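Local atomic coordinates of Iron(III) ABC transporter, periplasmic iron-compound-binding protein (Vibrio cholerae, PDB entry 3TEF), a protein that binds catecholate siderophores in the periplasm and probably delivers their iron complexes to an ABC transporter for iron uptake. Residues T215-D220 with H251-D256; Q120-G125 with A133-I138; H8-T13 with T102-A107. One frame throughout, in Å; residues are numbered along the deposited sequence.

From the N terminus, contact 3 closes first. Its long loop runs from the hairpin of strands 3-8 and 11-16, through strands 22-25, 42-43 and 82-85, to strand 102-104 at the edge of the parallel sheet. Contact 2 follows at once and closes a short loop between helices 113-128 and 131-154. Contact 1 closes last and pairs strands 215-220 and 252-254 in the mixed sheet that also holds strand 158-165. The three are in series; none nests or crosses. Contacts 2 and 3 touch where Phe105 meets Gln120 and Leu124. Contact 1 lies on the opposite side of the chain's centre, its centre about 28 Å from that of contact 2.

Contact 1. Residues T215-D220 with H251-D256; sequences TLLVVD and HIAYLD
Val218 and Tyr254 lie side by side and point the same way. Val218 CB and CG1 both touch the ring at CD1 and CE1, with CB 3.8 Å from Tyr254 CD1. CG2 of Val218 meets Ile252 CG2 at 4.1 Å. On the other face of the sheet, Leu217 CD2 reaches Ala253 CB at 3.8 Å. Leu255 CD1 touches both Leu217 CB (4.0 Å) and Val219 CG2 (3.9 Å). This part is tightly packed, as Met277 of helix 267-279 also presses on Leu217 and Leu255. Four backbone hydrogen bonds join the segments, among them Val218 N to Ala253 O at 2.8 Å. Beyond the last one, a water donates to Val218 O and Leu255 O and accepts from Asp220 N.

The outer strand is the looser side. Residues 215-220 are all buried, while His251 to Tyr254 are partly exposed. His251 is the loose end: its ring leads away from Thr215, with CG anti to the carbonyl carbon (chi1 -71°). The Tyr254 hydroxyl is held by Glu237. Strand 215-220 is also bonded to strand 158-165. Only helices and loops separate the two parallel neighbours, which is a beta-alpha-beta crossover ending at the margin of the sheet.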
ATOM      1  N   THR A 215     -16.215  12.781  -7.382  1.00 35.57           N
ATOM      2  CA  THR A 215     -14.887  12.863  -6.792  1.00 31.93           C
ATOM      3  C   THR A 215     -13.932  12.065  -7.659  1.00 30.41           C
ATOM      4  O   THR A 215     -14.254  10.951  -8.095  1.00 29.14           O
ATOM      5  CB  THR A 215     -14.868  12.282  -5.373  1.00 36.74           C
ATOM      6  OG1 THR A 215     -15.669  13.102  -4.513  1.00 37.39           O
ATOM      7  CG2 THR A 215     -13.445  12.227  -4.830  1.00 33.31           C
ATOM      8  N   LEU A 216     -12.757  12.631  -7.900  1.00 27.60           N
ATOM      9  CA  LEU A 216     -11.772  11.986  -8.758  1.00 29.12           C
ATOM     10  C   LEU A 216     -10.459  11.831  -7.990  1.00 26.71           C
ATOM     11  O   LEU A 216      -9.836  12.818  -7.595  1.00 28.93           O
ATOM     12  CB  LEU A 216     -11.583  12.820 -10.026  1.00 28.59           C
ATOM     13  CG  LEU A 216     -10.715  12.318 -11.179  1.00 31.82           C
ATOM     14  CD1 LEU A 216     -11.120  10.918 -11.632  1.00 29.36           C
ATOM     15  CD2 LEU A 216     -10.801  13.301 -12.334  1.00 36.10           C
ATOM     16  N   LEU A 217     -10.055  10.583  -7.767  1.00 25.89           N
ATOM     17  CA  LEU A 217      -8.830  10.293  -7.030  1.00 25.59           C
ATOM     18  C   LEU A 217      -7.778   9.806  -8.019  1.00 22.44           C
ATOM     19  O   LEU A 217      -7.982   8.814  -8.714  1.00 25.13           O
ATOM     20  CB  LEU A 217      -9.082   9.213  -5.987  1.00 25.52           C
ATOM     21  CG  LEU A 217     -10.291   9.502  -5.096  1.00 26.26           C
ATOM     22  CD1 LEU A 217     -10.650   8.321  -4.206  1.00 23.46           C
ATOM     23  CD2 LEU A 217     -10.016  10.740  -4.261  1.00 26.83           C
ATOM     24  N   VAL A 218      -6.655  10.507  -8.076  1.00 24.13           N
ATOM     25  CA  VAL A 218      -5.669  10.250  -9.110  1.00 22.73           C
ATOM     26  C   VAL A 218      -4.374   9.744  -8.499  1.00 23.99           C
ATOM     27  O   VAL A 218      -3.853  10.333  -7.553  1.00 24.35           O
ATOM     28  CB  VAL A 218      -5.377  11.541  -9.899  1.00 26.75           C
ATOM     29  CG1 VAL A 218      -4.291  11.303 -10.945  1.00 27.11           C
ATOM     30  CG2 VAL A 218      -6.659  12.067 -10.535  1.00 28.59           C
ATOM     31  N   VAL A 219      -3.856   8.653  -9.064  1.00 22.60           N
ATOM     32  CA  VAL A 219      -2.577   8.076  -8.650  1.00 18.86           C
ATOM     33  C   VAL A 219      -1.563   8.225  -9.786  1.00 23.49           C
ATOM     34  O   VAL A 219      -1.714   7.625 -10.853  1.00 24.02           O
ATOM     35  CB  VAL A 219      -2.740   6.561  -8.294  1.00 24.39           C
ATOM     36  CG1 VAL A 219      -1.397   5.945  -7.885  1.00 26.38           C
ATOM     37  CG2 VAL A 219      -3.788   6.366  -7.181  1.00 23.38           C
ATOM     38  N   ASP A 220      -0.538   9.042  -9.554  1.00 25.76           N
ATOM     39  CA  ASP A 220       0.487   9.314 -10.562  1.00 29.30           C
ATOM     40  C   ASP A 220       1.613   8.306 -10.418  1.00 27.23           C
ATOM     41  O   ASP A 220       2.586   8.543  -9.711  1.00 31.68           O
ATOM     42  CB  ASP A 220       1.024  10.734 -10.387  1.00 30.30           C
ATOM     43  CG  ASP A 220       2.037  11.122 -11.460  1.00 37.70           C
ATOM     44  OD1 ASP A 220       2.222  10.349 -12.427  1.00 36.49           O
ATOM     45  OD2 ASP A 220       2.633  12.214 -11.340  1.00 43.29           O
ATOM     46  N   HIS A 251     -12.887  18.717  -6.207  1.00 39.16           N
ATOM     47  CA  HIS A 251     -12.728  17.407  -5.594  1.00 35.29           C
ATOM     48  C   HIS A 251     -11.911  16.449  -6.456  1.00 32.98           C
ATOM     49  O   HIS A 251     -12.230  15.261  -6.531  1.00 33.33           O
ATOM     50  CB  HIS A 251     -14.092  16.780  -5.258  1.00 36.69           C
ATOM     51  CG  HIS A 251     -14.797  17.442  -4.115  1.00 47.65           C
ATOM     52  ND1 HIS A 251     -16.155  17.310  -3.896  1.00 50.35           N
ATOM     53  CD2 HIS A 251     -14.339  18.236  -3.114  1.00 47.89           C
ATOM     54  CE1 HIS A 251     -16.499  17.995  -2.824  1.00 54.40           C
ATOM     55  NE2 HIS A 251     -15.412  18.568  -2.327  1.00 50.71           N
ATOM     56  N   ILE A 252     -10.879  16.969  -7.111  1.00 32.17           N
ATOM     57  CA  ILE A 252      -9.842  16.116  -7.691  1.00 31.49           C
ATOM     58  C   ILE A 252      -8.713  16.032  -6.678  1.00 33.80           C
ATOM     59  O   ILE A 252      -8.135  17.060  -6.300  1.00 37.29           O
ATOM     60  CB  ILE A 252      -9.264  16.666  -9.005  1.00 34.18           C
ATOM     61  CG1 ILE A 252     -10.352  16.821 -10.063  1.00 39.37           C
ATOM     62  CG2 ILE A 252      -8.150  15.743  -9.518  1.00 35.13           C
ATOM     63  CD1 ILE A 252      -9.825  17.344 -11.391  1.00 37.00           C
ATOM     64  N   ALA A 253      -8.410  14.817  -6.229  1.00 27.70           N
ATOM     65  CA  ALA A 253      -7.360  14.608  -5.242  1.00 28.86           C
ATOM     66  C   ALA A 253      -6.213  13.812  -5.851  1.00 32.18           C
ATOM     67  O   ALA A 253      -6.440  12.767  -6.462  1.00 28.83           O
ATOM     68  CB  ALA A 253      -7.911  13.883  -4.038  1.00 28.92           C
ATOM     69  N   TYR A 254      -4.988  14.309  -5.689  1.00 26.23           N
ATOM     70  CA  TYR A 254      -3.795  13.591  -6.159  1.00 28.81           C
ATOM     71  C   TYR A 254      -3.172  12.795  -5.015  1.00 29.29           C
ATOM     72  O   TYR A 254      -2.426  13.330  -4.197  1.00 28.67           O
ATOM     73  CB  TYR A 254      -2.797  14.555  -6.822  1.00 31.57           C
ATOM     74  CG  TYR A 254      -3.403  15.220  -8.038  1.00 32.43           C
ATOM     75  CD1 TYR A 254      -3.303  14.634  -9.289  1.00 31.63           C
ATOM     76  CD2 TYR A 254      -4.123  16.409  -7.924  1.00 34.45           C
ATOM     77  CE1 TYR A 254      -3.881  15.211 -10.397  1.00 34.66           C
ATOM     78  CE2 TYR A 254      -4.701  17.001  -9.031  1.00 33.15           C
ATOM     79  CZ  TYR A 254      -4.576  16.396 -10.266  1.00 35.90           C
ATOM     80  OH  TYR A 254      -5.148  16.955 -11.382  1.00 35.58           O
ATOM     81  N   LEU A 255      -3.510  11.509  -4.964  1.00 26.03           N
ATOM     82  CA  LEU A 255      -3.154  10.651  -3.842  1.00 23.71           C
ATOM     83  C   LEU A 255      -1.645  10.445  -3.736  1.00 22.97           C
ATOM     84  O   LEU A 255      -0.952  10.367  -4.749  1.00 25.22           O
ATOM     85  CB  LEU A 255      -3.844   9.293  -3.976  1.00 22.07           C
ATOM     86  CG  LEU A 255      -5.377   9.252  -4.050  1.00 25.59           C
ATOM     87  CD1 LEU A 255      -5.840   7.818  -4.146  1.00 23.55           C
ATOM     88  CD2 LEU A 255      -6.011   9.920  -2.844  1.00 25.11           C
ATOM     89  N   ASP A 256      -1.147  10.335  -2.512  1.00 21.81           N
ATOM     90  CA  ASP A 256       0.280  10.109  -2.308  1.00 24.44           C
ATOM     91  C   ASP A 256       0.645   8.751  -2.898  1.00 23.33           C
ATOM     92  O   ASP A 256       0.151   7.714  -2.464  1.00 21.66           O
ATOM     93  CB  ASP A 256       0.625  10.144  -0.822  1.00 23.69           C
ATOM     94  CG  ASP A 256       2.119  10.035  -0.575  1.00 28.70           C
ATOM     95  OD1 ASP A 256       2.808  11.078  -0.583  1.00 31.08           O
ATOM     96  OD2 ASP A 256       2.610   8.911  -0.384  1.00 23.50           O
TER
HETATM   97  O   HOH W   1      -1.035  10.902  -7.305  1.00 26.00           O

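Contact 2. Residues Q120-G125 with A133-I138; sequences QWRNLG and AVEAKI
Arg122 grips Glu135 side-on with two nitrogens. Arg122 NE donates to Glu135 OE2 at 2.7 Å, and Arg122 NH2 donates to Glu135 OE1 at 3.0 Å. Each carboxylate oxygen uses its syn lone pair, and the two flat groups are nearly coplanar, 17° apart. The pairing fixes the rotation of both groups. Ile138 lies across the arginine at about a right angle, with Ile138 CD1 over the centre of one guanidinium face and 3.6 Å from Arg122 CZ. One face of the guanidinium is thus packed against an apolar methyl.

Val134 carries the middle of the contact. Val134 CG1 is 3.5 Å from Trp121 O and also touches Trp121 CB. Val134 CG2 rests on Gly125 CA at 3.6 Å, a close approach that the lack of a side chain on the glycine permits. Further along, Trp121 and Ile138 slide past each other in opposite directions, with Trp121 CE3 3.8 Å from Ile138 CG1. Lys137 CG reaches the same ring at CZ3.

A second shell sets these groups. The Arg122 chain is extended from CG to NE, which carries the guanidinium across to Glu135. Glu135 folds back at chi2 (-59°) to meet it. Arg122 NH1 bonds to Gln118 one turn back, and Trp121 NE1 is tied to Ser265 O. Lys137 bends away at chi2, and its NZ forms a salt bridge with Glu271.

The two segments run nearly antiparallel, 159° apart, with axes 9.4 Å from each other. They form the helical hairpin of 113-128 and 131-154. Helix 267-279 covers the Trp121 and Lys137 side, while Leu124 packs on helix 27-35 and, with Trp121, on Phe105 just past strand 102-104.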
ATOM      1  N   GLN A 120      -2.312  -7.532   9.424  1.00 21.95           N
ATOM      2  CA  GLN A 120      -0.883  -7.520   9.124  1.00 22.73           C
ATOM      3  C   GLN A 120      -0.124  -6.894  10.293  1.00 20.57           C
ATOM      4  O   GLN A 120       0.947  -7.387  10.681  1.00 21.64           O
ATOM      5  CB  GLN A 120      -0.550  -6.756   7.823  1.00 18.85           C
ATOM      6  CG  GLN A 120      -1.366  -7.152   6.591  1.00 19.69           C
ATOM      7  CD  GLN A 120      -1.438  -8.668   6.386  1.00 22.38           C
ATOM      8  OE1 GLN A 120      -2.493  -9.284   6.571  1.00 26.53           O
ATOM      9  NE2 GLN A 120      -0.328  -9.262   5.996  1.00 16.57           N
ATOM     10  N   TRP A 121      -0.653  -5.797  10.841  1.00 18.28           N
ATOM     11  CA  TRP A 121       0.006  -5.186  11.993  1.00 21.72           C
ATOM     12  C   TRP A 121      -0.073  -6.114  13.208  1.00 20.70           C
ATOM     13  O   TRP A 121       0.898  -6.264  13.946  1.00 20.99           O
ATOM     14  CB  TRP A 121      -0.581  -3.807  12.331  1.00 21.89           C
ATOM     15  CG  TRP A 121      -0.512  -2.782  11.224  1.00 22.44           C
ATOM     16  CD1 TRP A 121       0.081  -2.918   9.991  1.00 20.73           C
ATOM     17  CD2 TRP A 121      -1.071  -1.466  11.259  1.00 23.03           C
ATOM     18  NE1 TRP A 121      -0.082  -1.759   9.264  1.00 19.88           N
ATOM     19  CE2 TRP A 121      -0.794  -0.853  10.019  1.00 21.54           C
ATOM     20  CE3 TRP A 121      -1.792  -0.744  12.223  1.00 21.30           C
ATOM     21  CZ2 TRP A 121      -1.206   0.447   9.717  1.00 22.94           C
ATOM     22  CZ3 TRP A 121      -2.206   0.551  11.923  1.00 21.33           C
ATOM     23  CH2 TRP A 121      -1.916   1.130  10.683  1.00 22.16           C
ATOM     24  N   ARG A 122      -1.219  -6.759  13.404  1.00 22.61           N
ATOM     25  CA  ARG A 122      -1.344  -7.713  14.503  1.00 25.55           C
ATOM     26  C   ARG A 122      -0.356  -8.865  14.361  1.00 24.87           C
ATOM     27  O   ARG A 122       0.199  -9.336  15.356  1.00 23.06           O
ATOM     28  CB  ARG A 122      -2.787  -8.206  14.668  1.00 24.72           C
ATOM     29  CG  ARG A 122      -3.676  -7.167  15.361  1.00 24.20           C
ATOM     30  CD  ARG A 122      -5.124  -7.633  15.567  1.00 24.22           C
ATOM     31  NE  ARG A 122      -5.850  -6.590  16.288  1.00 28.13           N
ATOM     32  CZ  ARG A 122      -6.872  -5.898  15.797  1.00 29.90           C
ATOM     33  NH1 ARG A 122      -7.321  -6.148  14.576  1.00 29.94           N
ATOM     34  NH2 ARG A 122      -7.446  -4.955  16.535  1.00 29.19           N
ATOM     35  N   ASN A 123      -0.107  -9.295  13.126  1.00 21.87           N
ATOM     36  CA  ASN A 123       0.905 -10.319  12.878  1.00 20.94           C
ATOM     37  C   ASN A 123       2.291  -9.882  13.349  1.00 24.35           C
ATOM     38  O   ASN A 123       3.003 -10.652  13.999  1.00 25.09           O
ATOM     39  CB  ASN A 123       0.951 -10.706  11.396  1.00 22.24           C
ATOM     40  CG  ASN A 123      -0.198 -11.609  10.993  1.00 25.64           C
ATOM     41  OD1 ASN A 123      -0.917 -12.132  11.841  1.00 26.33           O
ATOM     42  ND2 ASN A 123      -0.371 -11.803   9.690  1.00 26.42           N
ATOM     43  N   LEU A 124       2.678  -8.656  13.004  1.00 21.69           N
ATOM     44  CA  LEU A 124       3.906  -8.071  13.528  1.00 21.09           C
ATOM     45  C   LEU A 124       3.895  -8.027  15.060  1.00 22.70           C
ATOM     46  O   LEU A 124       4.886  -8.371  15.708  1.00 23.18           O
ATOM     47  CB  LEU A 124       4.125  -6.658  12.968  1.00 20.74           C
ATOM     48  CG  LEU A 124       4.297  -6.557  11.455  1.00 24.55           C
ATOM     49  CD1 LEU A 124       4.706  -5.123  11.094  1.00 25.62           C
ATOM     50  CD2 LEU A 124       5.366  -7.539  11.008  1.00 24.11           C
ATOM     51  N   GLY A 125       2.779  -7.600  15.640  1.00 23.45           N
ATOM     52  CA  GLY A 125       2.677  -7.547  17.091  1.00 26.81           C
ATOM     53  C   GLY A 125       2.983  -8.887  17.741  1.00 27.11           C
ATOM     54  O   GLY A 125       3.682  -8.950  18.761  1.00 28.83           O
ATOM     55  N   ALA A 133       1.343  -2.029  21.746  1.00 29.62           N
ATOM     56  CA  ALA A 133       1.664  -0.902  20.879  1.00 30.90           C
ATOM     57  C   ALA A 133       0.877  -0.992  19.582  1.00 26.97           C
ATOM     58  O   ALA A 133       0.392   0.012  19.058  1.00 26.81           O
ATOM     59  CB  ALA A 133       3.152  -0.868  20.588  1.00 27.63           C
ATOM     60  N   VAL A 134       0.762  -2.206  19.057  1.00 26.84           N
ATOM     61  CA  VAL A 134       0.000  -2.406  17.839  1.00 23.34           C
ATOM     62  C   VAL A 134      -1.466  -2.065  18.068  1.00 26.55           C
ATOM     63  O   VAL A 134      -2.086  -1.376  17.261  1.00 23.25           O
ATOM     64  CB  VAL A 134       0.161  -3.857  17.312  1.00 25.14           C
ATOM     65  CG1 VAL A 134      -0.793  -4.120  16.158  1.00 25.55           C
ATOM     66  CG2 VAL A 134       1.598  -4.087  16.896  1.00 27.82           C
ATOM     67  N   GLU A 135      -2.026  -2.533  19.182  1.00 26.68           N
ATOM     68  CA  GLU A 135      -3.428  -2.258  19.458  1.00 27.19           C
ATOM     69  C   GLU A 135      -3.698  -0.769  19.647  1.00 26.98           C
ATOM     70  O   GLU A 135      -4.725  -0.262  19.193  1.00 30.02           O
ATOM     71  CB  GLU A 135      -3.923  -3.057  20.666  1.00 28.44           C
ATOM     72  CG  GLU A 135      -3.994  -4.566  20.430  1.00 30.78           C
ATOM     73  CD  GLU A 135      -4.914  -4.958  19.276  1.00 30.29           C
ATOM     74  OE1 GLU A 135      -5.914  -4.252  19.011  1.00 30.67           O
ATOM     75  OE2 GLU A 135      -4.639  -5.992  18.639  1.00 30.26           O
ATOM     76  N   ALA A 136      -2.783  -0.067  20.314  1.00 28.35           N
ATOM     77  CA  ALA A 136      -2.931   1.370  20.498  1.00 30.41           C
ATOM     78  C   ALA A 136      -2.995   2.064  19.144  1.00 27.77           C
ATOM     79  O   ALA A 136      -3.836   2.945  18.923  1.00 26.05           O
ATOM     80  CB  ALA A 136      -1.780   1.947  21.349  1.00 29.08           C
ATOM     81  N   LYS A 137      -2.106   1.656  18.238  1.00 25.57           N
ATOM     82  CA  LYS A 137      -2.047   2.234  16.903  1.00 25.38           C
ATOM     83  C   LYS A 137      -3.322   1.927  16.135  1.00 25.96           C
ATOM     84  O   LYS A 137      -3.893   2.802  15.480  1.00 27.05           O
ATOM     85  CB  LYS A 137      -0.851   1.687  16.126  1.00 25.71           C
ATOM     86  CG  LYS A 137      -0.511   2.519  14.939  1.00 27.89           C
ATOM     87  CD  LYS A 137       0.055   3.830  15.446  1.00 34.21           C
ATOM     88  CE  LYS A 137       0.063   4.871  14.384  1.00 38.91           C
ATOM     89  NZ  LYS A 137       0.554   6.160  14.939  1.00 36.66           N
ATOM     90  N   ILE A 138      -3.764   0.674  16.213  1.00 27.36           N
ATOM     91  CA  ILE A 138      -5.003   0.288  15.560  1.00 25.68           C
ATOM     92  C   ILE A 138      -6.196   1.121  16.040  1.00 28.36           C
ATOM     93  O   ILE A 138      -6.973   1.621  15.228  1.00 29.66           O
ATOM     94  CB  ILE A 138      -5.287  -1.218  15.695  1.00 25.68           C
ATOM     95  CG1 ILE A 138      -4.251  -2.003  14.881  1.00 27.54           C
ATOM     96  CG2 ILE A 138      -6.704  -1.519  15.255  1.00 26.92           C
ATOM     97  CD1 ILE A 138      -4.338  -3.511  15.049  1.00 24.91           C
TER

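Contact 3. Residues H8-T13 with T102-A107; sequences HRLGKT and TIVFAA
The His8 ring is sandwiched between two stretches of backbone. Over one face lie Val104 N, 3.4 Å above the plane, and Ile103 CA, whose CH-pi contact is 16° off the ring normal. Gly11 O sits over the centre of the opposite face. The ring turns in between because CG stands between the backbone N and the carbonyl carbon (chi1 60°). The His8 and Val104 side chains cross at about a right angle, with His8 CD2 3.7 Å from Val104 CB. Leu10 meets the same valine from the turn, and Leu10 CG is 3.5 Å from Val104 CG2.

Thr13 and Arg9 hold the two ends. Thr13 OG1 donates to Thr102 O at 2.7 Å, while Thr13 CB touches Ile103 CG1. Thr102 O is also bonded by the hydroxyl of Tyr93. Arg9 NH2 donates to Ala107 O at 2.9 Å, with the oxygen in the guanidinium plane. Ala106 CB lies over a face of that group, and Arg9 NE forms a salt bridge with Glu108.

A water accepts from Arg9 N and donates to Val104 O. No direct backbone hydrogen bond joins the segments. The N-terminal hairpin thus does not extend the parallel sheet. It is fastened to edge strand 102-104 and the loop beyond by side chains, ring packing and water. Thr13 OG1, the water and Arg9 NH2 bond to the carbonyls of Thr102, Val104 and Ala107 in turn.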
ATOM      1  N   HIS A   8      -0.868 -15.799   6.886  1.00 23.78           N
ATOM      2  CA  HIS A   8      -0.766 -14.698   5.947  1.00 22.71           C
ATOM      3  C   HIS A   8      -1.172 -15.157   4.554  1.00 19.53           C
ATOM      4  O   HIS A   8      -1.647 -16.298   4.371  1.00 21.94           O
ATOM      5  CB  HIS A   8       0.666 -14.150   5.936  1.00 19.92           C
ATOM      6  CG  HIS A   8       1.681 -15.175   5.547  1.00 20.71           C
ATOM      7  ND1 HIS A   8       2.359 -15.938   6.473  1.00 25.34           N
ATOM      8  CD2 HIS A   8       2.092 -15.591   4.332  1.00 16.87           C
ATOM      9  CE1 HIS A   8       3.156 -16.779   5.841  1.00 17.06           C
ATOM     10  NE2 HIS A   8       3.017 -16.591   4.543  1.00 21.85           N
ATOM     11  N   ARG A   9      -1.007 -14.284   3.569  1.00 19.46           N
ATOM     12  CA  ARG A   9      -1.499 -14.592   2.227  1.00 21.61           C
ATOM     13  C   ARG A   9      -0.918 -15.880   1.667  1.00 22.42           C
ATOM     14  O   ARG A   9      -1.598 -16.615   0.944  1.00 21.59           O
ATOM     15  CB  ARG A   9      -1.244 -13.451   1.248  1.00 25.05           C
ATOM     16  CG  ARG A   9      -1.874 -13.726  -0.103  1.00 26.65           C
ATOM     17  CD  ARG A   9      -1.364 -12.781  -1.157  1.00 29.11           C
ATOM     18  NE  ARG A   9      -1.885 -11.428  -0.989  1.00 25.98           N
ATOM     19  CZ  ARG A   9      -1.683 -10.464  -1.876  1.00 27.29           C
ATOM     20  NH1 ARG A   9      -0.984 -10.731  -2.978  1.00 31.51           N
ATOM     21  NH2 ARG A   9      -2.187  -9.253  -1.679  1.00 26.89           N
ATOM     22  N   LEU A  10       0.338 -16.162   1.996  1.00 22.23           N
ATOM     23  CA  LEU A  10       1.008 -17.323   1.417  1.00 23.56           C
ATOM     24  C   LEU A  10       1.061 -18.509   2.397  1.00 19.84           C
ATOM     25  O   LEU A  10       1.956 -19.348   2.330  1.00 22.58           O
ATOM     26  CB  LEU A  10       2.416 -16.945   0.919  1.00 21.68           C
ATOM     27  CG  LEU A  10       2.579 -16.133  -0.382  1.00 27.18           C
ATOM     28  CD1 LEU A  10       3.062 -16.972  -1.554  1.00 28.14           C
ATOM     29  CD2 LEU A  10       1.335 -15.320  -0.780  1.00 23.87           C
ATOM     30  N   GLY A  11       0.107 -18.556   3.320  1.00 20.70           N
ATOM     31  CA  GLY A  11      -0.022 -19.702   4.200  1.00 25.01           C
ATOM     32  C   GLY A  11       0.315 -19.416   5.646  1.00 23.35           C
ATOM     33  O   GLY A  11       0.097 -18.303   6.130  1.00 23.94           O
ATOM     34  N   LYS A  12       0.838 -20.428   6.333  1.00 23.92           N
ATOM     35  CA  LYS A  12       1.159 -20.331   7.749  1.00 25.17           C
ATOM     36  C   LYS A  12       2.657 -20.482   7.959  1.00 27.56           C
ATOM     37  O   LYS A  12       3.294 -21.334   7.345  1.00 24.83           O
ATOM     38  CB  LYS A  12       0.411 -21.411   8.545  1.00 30.19           C
ATOM     39  CG  LYS A  12      -1.100 -21.232   8.538  1.00 37.12           C
ATOM     40  CD  LYS A  12      -1.793 -22.431   9.169  1.00 36.60           C
ATOM     41  CE  LYS A  12      -1.480 -23.710   8.411  1.00 37.64           C
ATOM     42  NZ  LYS A  12      -2.278 -24.848   8.930  1.00 37.78           N
ATOM     43  N   THR A  13       3.209 -19.638   8.828  1.00 26.17           N
ATOM     44  CA  THR A  13       4.619 -19.693   9.163  1.00 27.20           C
ATOM     45  C   THR A  13       4.784 -19.740  10.674  1.00 28.20           C
ATOM     46  O   THR A  13       4.210 -18.920  11.391  1.00 27.56           O
ATOM     47  CB  THR A  13       5.352 -18.450   8.629  1.00 25.36           C
ATOM     48  OG1 THR A  13       5.231 -18.417   7.198  1.00 24.69           O
ATOM     49  CG2 THR A  13       6.818 -18.478   9.027  1.00 25.26           C
ATOM     50  N   THR A 102       9.424 -17.147   6.609  1.00 22.47           N
ATOM     51  CA  THR A 102       9.082 -16.002   5.774  1.00 22.37           C
ATOM     52  C   THR A 102       7.596 -15.685   5.941  1.00 23.45           C
ATOM     53  O   THR A 102       6.756 -16.586   6.021  1.00 21.37           O
ATOM     54  CB  THR A 102       9.404 -16.304   4.288  1.00 22.56           C
ATOM     55  OG1 THR A 102      10.809 -16.565   4.153  1.00 22.62           O
ATOM     56  CG2 THR A 102       9.015 -15.141   3.396  1.00 21.36           C
ATOM     57  N   ILE A 103       7.273 -14.404   6.031  1.00 21.75           N
ATOM     58  CA  ILE A 103       5.885 -13.985   6.149  1.00 20.66           C
ATOM     59  C   ILE A 103       5.600 -12.960   5.084  1.00 21.30           C
ATOM     60  O   ILE A 103       6.439 -12.084   4.812  1.00 21.84           O
ATOM     61  CB  ILE A 103       5.618 -13.354   7.523  1.00 27.41           C
ATOM     62  CG1 ILE A 103       5.687 -14.418   8.617  1.00 24.11           C
ATOM     63  CG2 ILE A 103       4.268 -12.621   7.554  1.00 29.44           C
ATOM     64  CD1 ILE A 103       5.729 -13.815  10.024  1.00 27.17           C
ATOM     65  N   VAL A 104       4.417 -13.051   4.487  1.00 18.40           N
ATOM     66  CA  VAL A 104       3.977 -12.039   3.537  1.00 18.85           C
ATOM     67  C   VAL A 104       3.160 -10.967   4.250  1.00 19.81           C
ATOM     68  O   VAL A 104       2.299 -11.267   5.075  1.00 18.73           O
ATOM     69  CB  VAL A 104       3.176 -12.633   2.365  1.00 18.73           C
ATOM     70  CG1 VAL A 104       2.594 -11.513   1.501  1.00 22.74           C
ATOM     71  CG2 VAL A 104       4.057 -13.541   1.540  1.00 17.60           C
ATOM     72  N   PHE A 105       3.468  -9.711   3.945  1.00 19.71           N
ATOM     73  CA  PHE A 105       2.840  -8.557   4.586  1.00 16.84           C
ATOM     74  C   PHE A 105       2.100  -7.816   3.487  1.00 19.11           C
ATOM     75  O   PHE A 105       2.720  -7.213   2.601  1.00 18.83           O
ATOM     76  CB  PHE A 105       3.941  -7.672   5.227  1.00 18.32           C
ATOM     77  CG  PHE A 105       3.421  -6.471   5.986  1.00 20.14           C
ATOM     78  CD1 PHE A 105       3.109  -6.565   7.340  1.00 18.66           C
ATOM     79  CD2 PHE A 105       3.290  -5.234   5.354  1.00 19.80           C
ATOM     80  CE1 PHE A 105       2.642  -5.470   8.050  1.00 19.10           C
ATOM     81  CE2 PHE A 105       2.810  -4.125   6.064  1.00 17.40           C
ATOM     82  CZ  PHE A 105       2.490  -4.252   7.412  1.00 20.58           C
ATOM     83  N   ALA A 106       0.771  -7.896   3.501  1.00 19.46           N
ATOM     84  CA  ALA A 106       0.020  -7.405   2.356  1.00 19.88           C
ATOM     85  C   ALA A 106      -1.448  -7.193   2.673  1.00 19.49           C
ATOM     86  O   ALA A 106      -1.999  -7.836   3.572  1.00 24.54           O
ATOM     87  CB  ALA A 106       0.161  -8.405   1.172  1.00 20.83           C
ATOM     88  N   ALA A 107      -2.075  -6.309   1.904  1.00 20.59           N
ATOM     89  CA  ALA A 107      -3.518  -6.072   1.988  1.00 22.83           C
ATOM     90  C   ALA A 107      -4.267  -7.086   1.128  1.00 26.30           C
ATOM     91  O   ALA A 107      -3.711  -7.605   0.168  1.00 26.21           O
ATOM     92  CB  ALA A 107      -3.834  -4.697   1.503  1.00 22.40           C
TER
HETATM   93  O   HOH W   2      -0.342 -11.545   3.908  1.00 24.83           O